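Long-range contact in Alpha/beta hydrolase fold-3 domain protein (PDB 5LK6), which probably hydrolyses carboxylic ester bonds as a thermostable lipase/carboxylesterase of the alpha/beta hydrolase fold: residues Leu11-Val24 with Gly195-Gln209. Numbering follows the deposited sequence.
Sequences LESGFIVPIGKASV and GFFLTREHIEWFGSQ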
loop_
_atom_site.group_PDB
_atom_site.type_symbol
_atom_site.label_atom_id
_atom_site.label_comp_id
_atom_site.label_asym_id
_atom_site.label_seq_id
_atom_site.Cartn_x
_atom_site.Cartn_y
_atom_site.Cartn_z
ATOM N N LEU A 11 12.356 -6.728 -18.473
ATOM C CA LEU A 11 12.543 -5.785 -19.568
ATOM C C LEU A 11 13.677 -6.206 -20.520
ATOM O O LEU A 11 13.577 -6.007 -21.744
ATOM C CB LEU A 11 12.774 -4.368 -19.043
ATOM C CG LEU A 11 11.664 -3.765 -18.184
ATOM C CD1 LEU A 11 12.170 -2.446 -17.662
ATOM C CD2 LEU A 11 10.404 -3.575 -18.985
ATOM N N GLU A 12 14.739 -6.777 -19.959
ATOM C CA GLU A 12 15.921 -7.106 -20.758
ATOM C C GLU A 12 15.613 -8.247 -21.696
ATOM O O GLU A 12 16.193 -8.325 -22.735
ATOM C CB GLU A 12 17.182 -7.372 -19.903
ATOM C CG GLU A 12 18.042 -6.111 -19.748
ATOM C CD GLU A 12 18.910 -6.053 -18.477
ATOM O OE1 GLU A 12 19.082 -7.110 -17.773
ATOM O OE2 GLU A 12 19.420 -4.910 -18.193
ATOM N N SER A 13 14.619 -9.062 -21.391
ATOM C CA SER A 13 14.235 -10.120 -22.292
ATOM C C SER A 13 13.162 -9.698 -23.301
ATOM O O SER A 13 12.450 -10.559 -23.804
ATOM C CB SER A 13 13.718 -11.283 -21.466
ATOM O OG SER A 13 12.416 -10.956 -21.046
ATOM N N GLY A 14 13.004 -8.393 -23.569
ATOM C CA GLY A 14 12.051 -7.899 -24.587
ATOM C C GLY A 14 10.555 -7.819 -24.280
ATOM O O GLY A 14 9.720 -7.671 -25.205
ATOM N N PHE A 15 10.198 -7.876 -23.012
ATOM C CA PHE A 15 8.808 -7.592 -22.584
ATOM C C PHE A 15 8.459 -6.105 -22.880
ATOM O O PHE A 15 9.043 -5.168 -22.299
ATOM C CB PHE A 15 8.665 -7.951 -21.112
ATOM C CG PHE A 15 7.316 -7.741 -20.528
ATOM C CD1 PHE A 15 6.375 -8.773 -20.549
ATOM C CD2 PHE A 15 7.029 -6.582 -19.827
ATOM C CE1 PHE A 15 5.131 -8.607 -19.970
ATOM C CE2 PHE A 15 5.795 -6.398 -19.222
ATOM C CZ PHE A 15 4.842 -7.400 -19.299
ATOM N N ILE A 16 7.541 -5.917 -23.834
ATOM C CA ILE A 16 7.242 -4.615 -24.391
ATOM C C ILE A 16 5.922 -4.621 -25.149
ATOM O O ILE A 16 5.496 -5.627 -25.730
ATOM C CB ILE A 16 8.397 -4.136 -25.351
ATOM C CG1 ILE A 16 8.433 -2.566 -25.498
ATOM C CG2 ILE A 16 8.358 -4.904 -26.700
ATOM C CD1 ILE A 16 8.558 -1.686 -24.221
ATOM N N VAL A 17 5.292 -3.465 -25.168
ATOM C CA VAL A 17 4.240 -3.209 -26.125
ATOM C C VAL A 17 4.792 -2.125 -27.052
ATOM O O VAL A 17 5.015 -0.991 -26.595
ATOM C CB VAL A 17 2.947 -2.762 -25.450
ATOM C CG1 VAL A 17 1.883 -2.573 -26.503
ATOM C CG2 VAL A 17 2.507 -3.786 -24.423
ATOM N N PRO A 18 5.033 -2.471 -28.343
ATOM C CA PRO A 18 5.731 -1.547 -29.295
ATOM C C PRO A 18 4.876 -0.402 -29.824
ATOM O O PRO A 18 4.768 -0.249 -31.034
ATOM C CB PRO A 18 6.158 -2.479 -30.437
ATOM C CG PRO A 18 5.106 -3.579 -30.418
ATOM C CD PRO A 18 4.658 -3.764 -28.986
ATOM N N ILE A 19 4.313 0.400 -28.920
ATOM C CA ILE A 19 3.466 1.569 -29.211
ATOM C C ILE A 19 4.202 2.537 -30.131
ATOM O O ILE A 19 5.381 2.845 -29.912
ATOM C CB ILE A 19 3.168 2.350 -27.906
ATOM C CG1 ILE A 19 2.384 1.520 -26.887
ATOM C CG2 ILE A 19 2.452 3.665 -28.159
ATOM C CD1 ILE A 19 1.160 0.884 -27.457
ATOM N N GLY A 20 3.517 3.006 -31.168
ATOM C CA GLY A 20 4.149 3.861 -32.162
ATOM C C GLY A 20 5.170 3.222 -33.107
ATOM O O GLY A 20 5.708 3.950 -33.902
ATOM N N LYS A 21 5.467 1.910 -33.015
ATOM C CA LYS A 21 6.336 1.177 -33.971
ATOM C C LYS A 21 5.580 0.058 -34.669
ATOM O O LYS A 21 6.174 -0.750 -35.367
ATOM C CB LYS A 21 7.570 0.521 -33.284
ATOM C CG LYS A 21 8.478 1.429 -32.447
ATOM C CD LYS A 21 9.122 2.546 -33.281
ATOM C CE LYS A 21 9.915 3.529 -32.421
ATOM N NZ LYS A 21 10.013 4.832 -33.141
ATOM N N ALA A 22 4.286 -0.045 -34.430
ATOM C CA ALA A 22 3.425 -1.090 -35.015
ATOM C C ALA A 22 2.038 -0.497 -35.151
ATOM O O ALA A 22 1.718 0.569 -34.559
ATOM C CB ALA A 22 3.399 -2.330 -34.143
ATOM N N SER A 23 1.219 -1.181 -35.925
ATOM C CA SER A 23 -0.114 -0.710 -36.159
ATOM C C SER A 23 -0.965 -0.766 -34.868
ATOM O O SER A 23 -0.607 -1.443 -33.907
ATOM C CB SER A 23 -0.766 -1.518 -37.257
ATOM O OG SER A 23 -1.138 -2.809 -36.775
ATOM N N VAL A 24 -2.072 -0.019 -34.866
ATOM C CA VAL A 24 -3.042 -0.021 -33.802
ATOM C C VAL A 24 -3.503 -1.434 -33.520
ATOM O O VAL A 24 -3.544 -1.823 -32.399
ATOM C CB VAL A 24 -4.255 0.829 -34.171
ATOM C CG1 VAL A 24 -5.372 0.682 -33.120
ATOM C CG2 VAL A 24 -3.893 2.307 -34.296
ATOM N N GLY A 195 12.997 3.387 -21.389
ATOM C CA GLY A 195 13.468 2.148 -20.790
ATOM C C GLY A 195 12.676 1.564 -19.616
ATOM O O GLY A 195 13.103 0.565 -19.057
ATOM N N PHE A 196 11.541 2.142 -19.245
ATOM C CA PHE A 196 10.751 1.588 -18.154
ATOM C C PHE A 196 9.333 1.253 -18.592
ATOM O O PHE A 196 8.366 1.506 -17.898
ATOM C CB PHE A 196 10.762 2.582 -16.979
ATOM C CG PHE A 196 12.137 2.825 -16.386
ATOM C CD1 PHE A 196 12.936 3.814 -16.865
ATOM C CD2 PHE A 196 12.615 2.038 -15.388
ATOM C CE1 PHE A 196 14.187 4.077 -16.316
ATOM C CE2 PHE A 196 13.861 2.294 -14.835
ATOM C CZ PHE A 196 14.667 3.309 -15.300
ATOM N N PHE A 197 9.235 0.682 -19.777
ATOM C CA PHE A 197 8.055 0.060 -20.285
ATOM C C PHE A 197 7.082 1.081 -20.847
ATOM O O PHE A 197 6.709 0.975 -21.992
ATOM C CB PHE A 197 7.442 -0.891 -19.266
ATOM C CG PHE A 197 6.279 -1.699 -19.806
ATOM C CD1 PHE A 197 6.494 -2.821 -20.594
ATOM C CD2 PHE A 197 4.962 -1.336 -19.512
ATOM C CE1 PHE A 197 5.428 -3.548 -21.071
ATOM C CE2 PHE A 197 3.901 -2.068 -20.011
ATOM C CZ PHE A 197 4.131 -3.157 -20.802
ATOM N N LEU A 198 6.624 2.034 -20.058
ATOM C CA LEU A 198 5.908 3.182 -20.577
ATOM C C LEU A 198 6.968 4.272 -20.814
ATOM O O LEU A 198 7.742 4.595 -19.913
ATOM C CB LEU A 198 4.784 3.651 -19.636
ATOM C CG LEU A 198 4.108 4.977 -19.998
ATOM C CD1 LEU A 198 3.302 4.820 -21.271
ATOM C CD2 LEU A 198 3.230 5.528 -18.885
ATOM N N THR A 199 6.986 4.810 -22.040
ATOM C CA THR A 199 7.936 5.828 -22.485
ATOM C C THR A 199 7.273 7.113 -22.851
ATOM O O THR A 199 6.081 7.143 -23.146
ATOM C CB THR A 199 8.720 5.369 -23.743
ATOM O OG1 THR A 199 7.881 5.316 -24.913
ATOM C CG2 THR A 199 9.323 4.050 -23.496
ATOM N N ARG A 200 8.066 8.171 -22.861
ATOM C CA ARG A 200 7.578 9.466 -23.275
ATOM C C ARG A 200 7.019 9.364 -24.721
ATOM O O ARG A 200 5.964 9.919 -24.998
ATOM C CB ARG A 200 8.670 10.529 -23.178
ATOM C CG ARG A 200 8.200 11.973 -23.004
ATOM C CD ARG A 200 9.251 12.892 -23.599
ATOM N NE ARG A 200 9.351 14.220 -22.959
ATOM C CZ ARG A 200 10.407 14.710 -22.265
ATOM N NH1 ARG A 200 11.558 13.989 -22.021
ATOM N NH2 ARG A 200 10.299 15.974 -21.807
ATOM N N GLU A 201 7.701 8.641 -25.611
ATOM C CA GLU A 201 7.217 8.455 -26.968
ATOM C C GLU A 201 5.855 7.796 -26.928
ATOM O O GLU A 201 5.001 8.165 -27.729
ATOM C CB GLU A 201 8.181 7.639 -27.842
ATOM C CG GLU A 201 9.140 8.519 -28.614
ATOM C CD GLU A 201 10.164 7.745 -29.441
ATOM O OE1 GLU A 201 9.788 6.642 -29.962
ATOM O OE2 GLU A 201 11.325 8.287 -29.557
ATOM N N HIS A 202 5.650 6.830 -26.012
ATOM C CA HIS A 202 4.346 6.211 -25.939
ATOM C C HIS A 202 3.291 7.262 -25.538
ATOM O O HIS A 202 2.214 7.346 -26.124
ATOM C CB HIS A 202 4.233 5.069 -24.975
ATOM C CG HIS A 202 5.092 3.888 -25.245
ATOM N ND1 HIS A 202 5.856 3.722 -26.384
ATOM C CD2 HIS A 202 5.331 2.807 -24.476
ATOM C CE1 HIS A 202 6.550 2.603 -26.294
ATOM N NE2 HIS A 202 6.246 2.032 -25.147
ATOM N N ILE A 203 3.585 8.052 -24.527
ATOM C CA ILE A 203 2.612 9.034 -24.063
ATOM C C ILE A 203 2.249 9.970 -25.209
ATOM O O ILE A 203 1.058 10.229 -25.431
ATOM C CB ILE A 203 3.139 9.802 -22.832
ATOM C CG1 ILE A 203 3.264 8.835 -21.621
ATOM C CG2 ILE A 203 2.210 10.966 -22.465
ATOM C CD1 ILE A 203 4.303 9.250 -20.598
ATOM N N GLU A 204 3.260 10.434 -25.954
ATOM C CA GLU A 204 3.053 11.316 -27.107
ATOM C C GLU A 204 2.207 10.652 -28.191
ATOM O O GLU A 204 1.241 11.240 -28.689
ATOM C CB GLU A 204 4.388 11.852 -27.648
ATOM C CG GLU A 204 4.923 12.982 -26.758
ATOM C CD GLU A 204 6.406 13.372 -26.924
ATOM O OE1 GLU A 204 7.164 12.731 -27.710
ATOM O OE2 GLU A 204 6.820 14.325 -26.197
ATOM N N TRP A 205 2.516 9.396 -28.500
ATOM C CA TRP A 205 1.757 8.628 -29.481
ATOM C C TRP A 205 0.269 8.454 -29.133
ATOM O O TRP A 205 -0.600 8.764 -29.935
ATOM C CB TRP A 205 2.395 7.278 -29.689
ATOM C CG TRP A 205 1.747 6.568 -30.863
ATOM C CD1 TRP A 205 2.086 6.675 -32.195
ATOM C CD2 TRP A 205 0.639 5.676 -30.802
ATOM N NE1 TRP A 205 1.242 5.897 -32.953
ATOM C CE2 TRP A 205 0.358 5.264 -32.110
ATOM C CE3 TRP A 205 -0.120 5.168 -29.766
ATOM C CZ2 TRP A 205 -0.661 4.373 -32.397
ATOM C CZ3 TRP A 205 -1.116 4.265 -30.055
ATOM C CH2 TRP A 205 -1.390 3.889 -31.359
ATOM N N PHE A 206 -0.008 8.055 -27.905
ATOM C CA PHE A 206 -1.379 8.023 -27.445
ATOM C C PHE A 206 -2.101 9.356 -27.605
ATOM O O PHE A 206 -3.234 9.399 -28.009
ATOM C CB PHE A 206 -1.465 7.581 -25.986
ATOM C CG PHE A 206 -1.135 6.131 -25.765
ATOM C CD1 PHE A 206 -1.769 5.148 -26.481
ATOM C CD2 PHE A 206 -0.196 5.751 -24.783
ATOM C CE1 PHE A 206 -1.444 3.795 -26.271
ATOM C CE2 PHE A 206 0.120 4.407 -24.562
ATOM C CZ PHE A 206 -0.492 3.415 -25.322
ATOM N N GLY A 207 -1.467 10.462 -27.282
ATOM C CA GLY A 207 -2.164 11.718 -27.414
ATOM C C GLY A 207 -2.401 12.063 -28.864
ATOM O O GLY A 207 -3.400 12.665 -29.190
ATOM N N SER A 208 -1.487 11.639 -29.745
ATOM C CA SER A 208 -1.627 11.896 -31.185
ATOM C C SER A 208 -2.885 11.201 -31.677
ATOM O O SER A 208 -3.488 11.668 -32.604
ATOM C CB SER A 208 -0.351 11.483 -31.986
ATOM O OG SER A 208 -0.287 10.070 -32.375
ATOM N N GLN A 209 -3.273 10.081 -31.060
ATOM C CA GLN A 209 -4.439 9.344 -31.495
ATOM C C GLN A 209 -5.761 9.840 -30.858
ATOM O O GLN A 209 -6.812 9.829 -31.525
ATOM C CB GLN A 209 -4.269 7.867 -31.271
ATOM C CG GLN A 209 -3.068 7.172 -31.904
ATOM C CD GLN A 209 -2.994 7.265 -33.421
ATOM O OE1 GLN A 209 -2.159 8.025 -33.934
ATOM N NE2 GLN A 209 -3.820 6.478 -34.158
HETATM O O HOH W 1 5.440 -0.947 -23.339
#
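Ile19 sits among three rings of helix 200-210, His202, Trp205 and Phe206, and this buried side chain is the closely packed part of the contact. Its CB lies over one face of the His202 imidazole, 3.6 Å from the ring centroid, a CH-pi contact. With chi1 -62°, CG1 lies anti to the carbonyl carbon and CG2 anti to the backbone N; Ile19 CG2 thus meets Trp205, whereas Ile19 CD1 reaches Phe206 CZ at 3.7 Å. Beside it, in the type II turn Pro18-Lys21, Gly20 lays its CA over the five-membered ring of Trp205. Phe197 makes a second apolar patch, its ring nearly parallel to that of Phe15 (23°) but slid so far that the two barely overlap; Leu11 and Val17 add methyl contacts. A water joins the backbones here, accepting from Val17 N and donating to Phe197 O. The outer side is looser: the exposed Lys21 NZ and Glu201 OE1 form a long salt bridge of 3.7 Å. The pairing is consistent with the cap of hormone-sensitive-lipase-like esterases. With direct polar links so sparse, cohesion between residues 11-24 and 195-209 probably rests on hydrophobic and CH-pi packing, and the long, exposed ion pair probably adds little.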